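Long-range contact in probable succinyl-CoA:3-ketoacid coenzyme A transferase subunit B (Bacillus subtilis, PDB 3CDK), which probably catalyses, as one subunit of a CoA-transferase, the transfer of coenzyme A from succinyl-CoA to a 3-oxo acid, releasing succinate: residues L178-E192 and V202-V216. Sequence-based numbering, arbitrary orientation.
Sequences LAVFDFVNGRMTLTE and VYEKTEADFAVSQSV
Ala211 slots in beside Thr189, and three backbone hydrogen bonds stitch the short strand 211-212 parallel to strand 187-193. Ala211 N donates to Met188 O at 2.8 Å, Leu190 N donates to Ala211 O, and Ser213 N closes the ladder on Leu190 O at 3.0 Å. On the Leu190 face of the sheet the side chains pack against Phe210. With chi1 at 50°, its CG sits between the backbone N and the carbonyl carbon, and the ring lies alongside Leu190, whose CB is 4.0 Å from Phe210 CD1. Phe181 CE1 stands over one face of the Phe210 ring, offset toward the rim, the two planes turned 59° apart. Val202, on helix 199-204, meets Leu190 tip to tip: Val202 CG1 lies 4.0 Å from Leu190 CD2 and 3.7 Å from Phe181 CZ. On the other face, Thr189 CG2 touches Ser213 CB at 3.7 Å.

One shell out, Thr206 OG1 donates to Val202 O, tying the residues after the helix back to it, and also bonds His148. Phe181 packs on Leu174 of the neighbouring strand 173-175. Strand, helix and strand thus form a beta-alpha-beta unit at the end of the main sheet: directional backbone bonds fix the register of the two strands, while Val202 anchors the end of the helix through apolar contact with Leu190 and with Phe181 of strand 179-184.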
loop_
_atom_site.group_PDB
_atom_site.type_symbol
_atom_site.label_atom_id
_atom_site.label_comp_id
_atom_site.label_asym_id
_atom_site.label_seq_id
_atom_site.Cartn_x
_atom_site.Cartn_y
_atom_site.Cartn_z
ATOM N N LEU B 178 31.291 -9.651 -25.311
ATOM C CA LEU B 178 31.945 -9.081 -26.487
ATOM C C LEU B 178 31.859 -7.565 -26.528
ATOM O O LEU B 178 32.839 -6.892 -26.902
ATOM C CB LEU B 178 31.334 -9.664 -27.762
ATOM C CG LEU B 178 31.892 -10.984 -28.336
ATOM C CD1 LEU B 178 32.420 -12.040 -27.315
ATOM C CD2 LEU B 178 30.852 -11.584 -29.282
ATOM N N ALA B 179 30.707 -7.020 -26.123
ATOM C CA ALA B 179 30.410 -5.628 -26.417
ATOM C C ALA B 179 29.583 -4.939 -25.377
ATOM O O ALA B 179 28.958 -5.585 -24.526
ATOM C CB ALA B 179 29.724 -5.520 -27.758
ATOM N N VAL B 180 29.582 -3.615 -25.449
ATOM C CA VAL B 180 28.623 -2.837 -24.706
ATOM C C VAL B 180 27.775 -2.033 -25.696
ATOM O O VAL B 180 28.322 -1.439 -26.656
ATOM C CB VAL B 180 29.302 -1.896 -23.720
ATOM C CG1 VAL B 180 28.253 -1.298 -22.750
ATOM C CG2 VAL B 180 30.394 -2.628 -22.971
ATOM N N PHE B 181 26.461 -2.033 -25.458
ATOM C CA PHE B 181 25.494 -1.334 -26.304
ATOM C C PHE B 181 24.646 -0.394 -25.495
ATOM O O PHE B 181 24.200 -0.757 -24.421
ATOM C CB PHE B 181 24.540 -2.316 -26.982
ATOM C CG PHE B 181 25.181 -3.155 -28.052
ATOM C CD1 PHE B 181 25.367 -2.644 -29.340
ATOM C CD2 PHE B 181 25.590 -4.462 -27.776
ATOM C CE1 PHE B 181 25.946 -3.422 -30.333
ATOM C CE2 PHE B 181 26.174 -5.241 -28.753
ATOM C CZ PHE B 181 26.348 -4.727 -30.037
ATOM N N ASP B 182 24.397 0.799 -26.030
ATOM C CA ASP B 182 23.487 1.787 -25.426
ATOM C C ASP B 182 22.237 1.876 -26.291
ATOM O O ASP B 182 22.303 1.659 -27.507
ATOM C CB ASP B 182 24.138 3.175 -25.352
ATOM C CG ASP B 182 25.191 3.309 -24.233
ATOM O OD1 ASP B 182 25.449 2.340 -23.481
ATOM O OD2 ASP B 182 25.753 4.429 -24.094
ATOM N N PHE B 183 21.097 2.183 -25.676
ATOM C CA PHE B 183 19.878 2.459 -26.427
ATOM C C PHE B 183 19.398 3.880 -26.139
ATOM O O PHE B 183 19.275 4.271 -24.985
ATOM C CB PHE B 183 18.777 1.445 -26.100
ATOM C CG PHE B 183 19.161 0.007 -26.368
ATOM C CD1 PHE B 183 19.907 -0.730 -25.424
ATOM C CD2 PHE B 183 18.760 -0.624 -27.531
ATOM C CE1 PHE B 183 20.265 -2.043 -25.662
ATOM C CE2 PHE B 183 19.106 -1.961 -27.766
ATOM C CZ PHE B 183 19.858 -2.664 -26.826
ATOM N N VAL B 184 19.156 4.661 -27.184
ATOM C CA VAL B 184 18.574 5.991 -26.999
ATOM C C VAL B 184 17.414 6.190 -27.960
ATOM O O VAL B 184 17.600 6.462 -29.163
ATOM C CB VAL B 184 19.582 7.151 -27.166
ATOM C CG1 VAL B 184 19.514 8.048 -25.935
ATOM C CG2 VAL B 184 21.024 6.634 -27.413
ATOM N N ASN B 185 16.220 6.028 -27.403
ATOM C CA ASN B 185 14.956 6.114 -28.133
ATOM C C ASN B 185 14.872 5.164 -29.334
ATOM O O ASN B 185 14.705 5.596 -30.466
ATOM C CB ASN B 185 14.649 7.573 -28.549
ATOM C CG ASN B 185 13.256 8.006 -28.129
ATOM O OD1 ASN B 185 13.002 8.270 -26.944
ATOM N ND2 ASN B 185 12.337 8.063 -29.091
ATOM N N GLY B 186 14.995 3.870 -29.069
ATOM C CA GLY B 186 14.778 2.855 -30.085
ATOM C C GLY B 186 16.041 2.410 -30.779
ATOM O O GLY B 186 16.118 1.294 -31.259
ATOM N N ARG B 187 17.036 3.278 -30.847
ATOM C CA ARG B 187 18.217 2.977 -31.651
ATOM C C ARG B 187 19.280 2.308 -30.788
ATOM O O ARG B 187 19.462 2.662 -29.627
ATOM C CB ARG B 187 18.755 4.254 -32.332
ATOM C CG ARG B 187 19.661 5.143 -31.436
ATOM C CD ARG B 187 19.642 6.641 -31.795
ATOM N NE ARG B 187 20.175 6.963 -33.133
ATOM C CZ ARG B 187 21.472 7.088 -33.454
ATOM N NH1 ARG B 187 22.429 6.881 -32.545
ATOM N NH2 ARG B 187 21.821 7.410 -34.706
ATOM N N MET B 188 19.969 1.332 -31.353
ATOM C CA MET B 188 21.066 0.689 -30.664
ATOM C C MET B 188 22.388 1.215 -31.226
ATOM O O MET B 188 22.529 1.460 -32.437
ATOM C CB MET B 188 20.963 -0.826 -30.813
ATOM C CG MET B 188 21.966 -1.622 -30.009
ATOM S SD MET B 188 21.785 -3.421 -30.134
ATOM C CE MET B 188 22.036 -3.715 -31.868
ATOM N N THR B 189 23.360 1.385 -30.335
ATOM C CA THR B 189 24.636 1.958 -30.690
ATOM C C THR B 189 25.723 1.191 -29.985
ATOM O O THR B 189 25.679 0.995 -28.777
ATOM C CB THR B 189 24.686 3.416 -30.264
ATOM O OG1 THR B 189 23.686 4.148 -30.984
ATOM C CG2 THR B 189 26.051 4.014 -30.530
ATOM N N LEU B 190 26.700 0.734 -30.749
ATOM C CA LEU B 190 27.780 0.003 -30.155
ATOM C C LEU B 190 28.706 1.013 -29.546
ATOM O O LEU B 190 29.149 1.950 -30.206
ATOM C CB LEU B 190 28.469 -0.855 -31.196
ATOM C CG LEU B 190 29.824 -1.456 -30.857
ATOM C CD1 LEU B 190 29.768 -2.331 -29.617
ATOM C CD2 LEU B 190 30.261 -2.240 -32.063
ATOM N N THR B 191 29.020 0.807 -28.279
ATOM C CA THR B 191 29.574 1.877 -27.466
ATOM C C THR B 191 30.983 1.583 -26.874
ATOM O O THR B 191 31.798 2.492 -26.727
ATOM C CB THR B 191 28.497 2.330 -26.427
ATOM O OG1 THR B 191 28.664 3.712 -26.127
ATOM C CG2 THR B 191 28.522 1.500 -25.152
ATOM N N GLU B 192 31.243 0.320 -26.536
ATOM C CA GLU B 192 32.557 -0.160 -26.099
ATOM C C GLU B 192 32.720 -1.600 -26.519
ATOM O O GLU B 192 31.772 -2.269 -26.952
ATOM C CB GLU B 192 32.769 -0.158 -24.585
ATOM C CG GLU B 192 32.013 0.847 -23.724
ATOM C CD GLU B 192 32.311 0.637 -22.235
ATOM O OE1 GLU B 192 33.339 -0.019 -21.903
ATOM O OE2 GLU B 192 31.521 1.121 -21.399
ATOM N N VAL B 202 31.763 -8.026 -34.115
ATOM C CA VAL B 202 30.463 -7.671 -33.547
ATOM C C VAL B 202 29.347 -7.583 -34.594
ATOM O O VAL B 202 28.216 -7.919 -34.291
ATOM C CB VAL B 202 30.513 -6.349 -32.738
ATOM C CG1 VAL B 202 29.133 -6.058 -32.131
ATOM C CG2 VAL B 202 31.545 -6.434 -31.653
ATOM N N TYR B 203 29.669 -7.101 -35.801
ATOM C CA TYR B 203 28.755 -7.211 -36.947
ATOM C C TYR B 203 28.492 -8.673 -37.189
ATOM O O TYR B 203 27.370 -9.126 -37.023
ATOM C CB TYR B 203 29.317 -6.614 -38.250
ATOM C CG TYR B 203 29.296 -5.104 -38.398
ATOM C CD1 TYR B 203 28.341 -4.304 -37.750
ATOM C CD2 TYR B 203 30.238 -4.462 -39.237
ATOM C CE1 TYR B 203 28.338 -2.886 -37.908
ATOM C CE2 TYR B 203 30.241 -3.059 -39.415
ATOM C CZ TYR B 203 29.291 -2.287 -38.738
ATOM O OH TYR B 203 29.305 -0.925 -38.922
ATOM N N GLU B 204 29.537 -9.407 -37.562
ATOM C CA GLU B 204 29.417 -10.831 -37.847
ATOM C C GLU B 204 28.559 -11.514 -36.781
ATOM O O GLU B 204 27.741 -12.378 -37.089
ATOM C CB GLU B 204 30.787 -11.500 -37.950
ATOM C CG GLU B 204 31.495 -11.226 -39.291
ATOM C CD GLU B 204 33.016 -11.527 -39.294
ATOM O OE1 GLU B 204 33.595 -11.821 -38.221
ATOM O OE2 GLU B 204 33.635 -11.451 -40.379
ATOM N N LYS B 205 28.709 -11.100 -35.535
ATOM C CA LYS B 205 28.052 -11.825 -34.477
ATOM C C LYS B 205 26.705 -11.254 -34.005
ATOM O O LYS B 205 26.180 -11.717 -33.004
ATOM C CB LYS B 205 29.022 -12.044 -33.312
ATOM C CG LYS B 205 30.023 -13.148 -33.615
ATOM C CD LYS B 205 30.908 -13.497 -32.435
ATOM C CE LYS B 205 31.985 -14.449 -32.882
ATOM N NZ LYS B 205 32.956 -14.621 -31.795
ATOM N N THR B 206 26.145 -10.279 -34.728
ATOM C CA THR B 206 24.934 -9.578 -34.287
ATOM C C THR B 206 23.864 -9.522 -35.362
ATOM O O THR B 206 24.153 -9.196 -36.511
ATOM C CB THR B 206 25.252 -8.164 -33.829
ATOM O OG1 THR B 206 26.201 -8.230 -32.767
ATOM C CG2 THR B 206 24.016 -7.467 -33.330
ATOM N N GLU B 207 22.630 -9.844 -34.985
ATOM C CA GLU B 207 21.535 -9.818 -35.937
ATOM C C GLU B 207 20.882 -8.455 -35.935
ATOM O O GLU B 207 20.409 -7.986 -36.970
ATOM C CB GLU B 207 20.493 -10.861 -35.586
ATOM C CG GLU B 207 21.062 -12.223 -35.240
ATOM C CD GLU B 207 20.247 -13.376 -35.831
ATOM O OE1 GLU B 207 20.756 -13.958 -36.834
ATOM O OE2 GLU B 207 19.123 -13.679 -35.308
ATOM N N ALA B 208 20.849 -7.828 -34.766
ATOM C CA ALA B 208 20.405 -6.450 -34.628
ATOM C C ALA B 208 21.161 -5.455 -35.527
ATOM O O ALA B 208 22.306 -5.690 -35.906
ATOM C CB ALA B 208 20.537 -6.027 -33.195
ATOM N N ASP B 209 20.483 -4.351 -35.857
ATOM C CA ASP B 209 21.070 -3.139 -36.451
ATOM C C ASP B 209 21.517 -2.160 -35.380
ATOM O O ASP B 209 20.753 -1.835 -34.440
ATOM C CB ASP B 209 20.031 -2.382 -37.266
ATOM C CG ASP B 209 20.003 -2.790 -38.701
ATOM O OD1 ASP B 209 20.647 -3.808 -39.044
ATOM O OD2 ASP B 209 19.337 -2.075 -39.488
ATOM N N PHE B 210 22.723 -1.650 -35.548
ATOM C CA PHE B 210 23.213 -0.657 -34.646
ATOM C C PHE B 210 24.061 0.391 -35.338
ATOM O O PHE B 210 24.758 0.106 -36.305
ATOM C CB PHE B 210 23.998 -1.317 -33.518
ATOM C CG PHE B 210 25.040 -2.282 -33.987
ATOM C CD1 PHE B 210 26.310 -1.828 -34.387
ATOM C CD2 PHE B 210 24.775 -3.648 -34.012
ATOM C CE1 PHE B 210 27.294 -2.725 -34.808
ATOM C CE2 PHE B 210 25.761 -4.559 -34.444
ATOM C CZ PHE B 210 27.021 -4.096 -34.845
ATOM N N ALA B 211 23.974 1.614 -34.833
ATOM C CA ALA B 211 24.952 2.646 -35.117
ATOM C C ALA B 211 26.234 2.309 -34.365
ATOM O O ALA B 211 26.202 1.772 -33.259
ATOM C CB ALA B 211 24.420 4.003 -34.677
ATOM N N VAL B 212 27.382 2.580 -34.960
ATOM C CA VAL B 212 28.572 2.526 -34.128
ATOM C C VAL B 212 28.911 3.921 -33.639
ATOM O O VAL B 212 28.938 4.868 -34.417
ATOM C CB VAL B 212 29.715 1.638 -34.664
ATOM C CG1 VAL B 212 29.406 1.115 -36.058
ATOM C CG2 VAL B 212 31.052 2.329 -34.545
ATOM N N SER B 213 29.102 4.027 -32.326
ATOM C CA SER B 213 29.341 5.286 -31.663
ATOM C C SER B 213 30.479 6.064 -32.283
ATOM O O SER B 213 31.430 5.509 -32.865
ATOM C CB SER B 213 29.627 5.071 -30.187
ATOM O OG SER B 213 29.970 6.285 -29.553
ATOM N N GLN B 214 30.342 7.376 -32.133
ATOM C CA GLN B 214 31.320 8.340 -32.560
ATOM C C GLN B 214 32.718 7.961 -32.024
ATOM O O GLN B 214 33.674 7.823 -32.798
ATOM C CB GLN B 214 30.841 9.721 -32.091
ATOM C CG GLN B 214 31.241 10.884 -32.994
ATOM C CD GLN B 214 30.862 10.707 -34.479
ATOM O OE1 GLN B 214 30.018 11.451 -35.005
ATOM N NE2 GLN B 214 31.513 9.751 -35.164
ATOM N N SER B 215 32.815 7.776 -30.705
ATOM C CA SER B 215 33.994 7.192 -30.068
ATOM C C SER B 215 33.610 5.841 -29.512
ATOM O O SER B 215 32.462 5.657 -29.073
ATOM C CB SER B 215 34.477 8.082 -28.928
ATOM O OG SER B 215 35.313 9.112 -29.426
ATOM N N VAL B 216 34.540 4.892 -29.509
ATOM C CA VAL B 216 34.225 3.581 -28.942
ATOM C C VAL B 216 34.977 3.317 -27.634
ATOM O O VAL B 216 36.073 3.845 -27.431
ATOM C CB VAL B 216 34.429 2.443 -29.967
ATOM C CG1 VAL B 216 34.072 1.120 -29.350
ATOM C CG2 VAL B 216 33.552 2.667 -31.183
#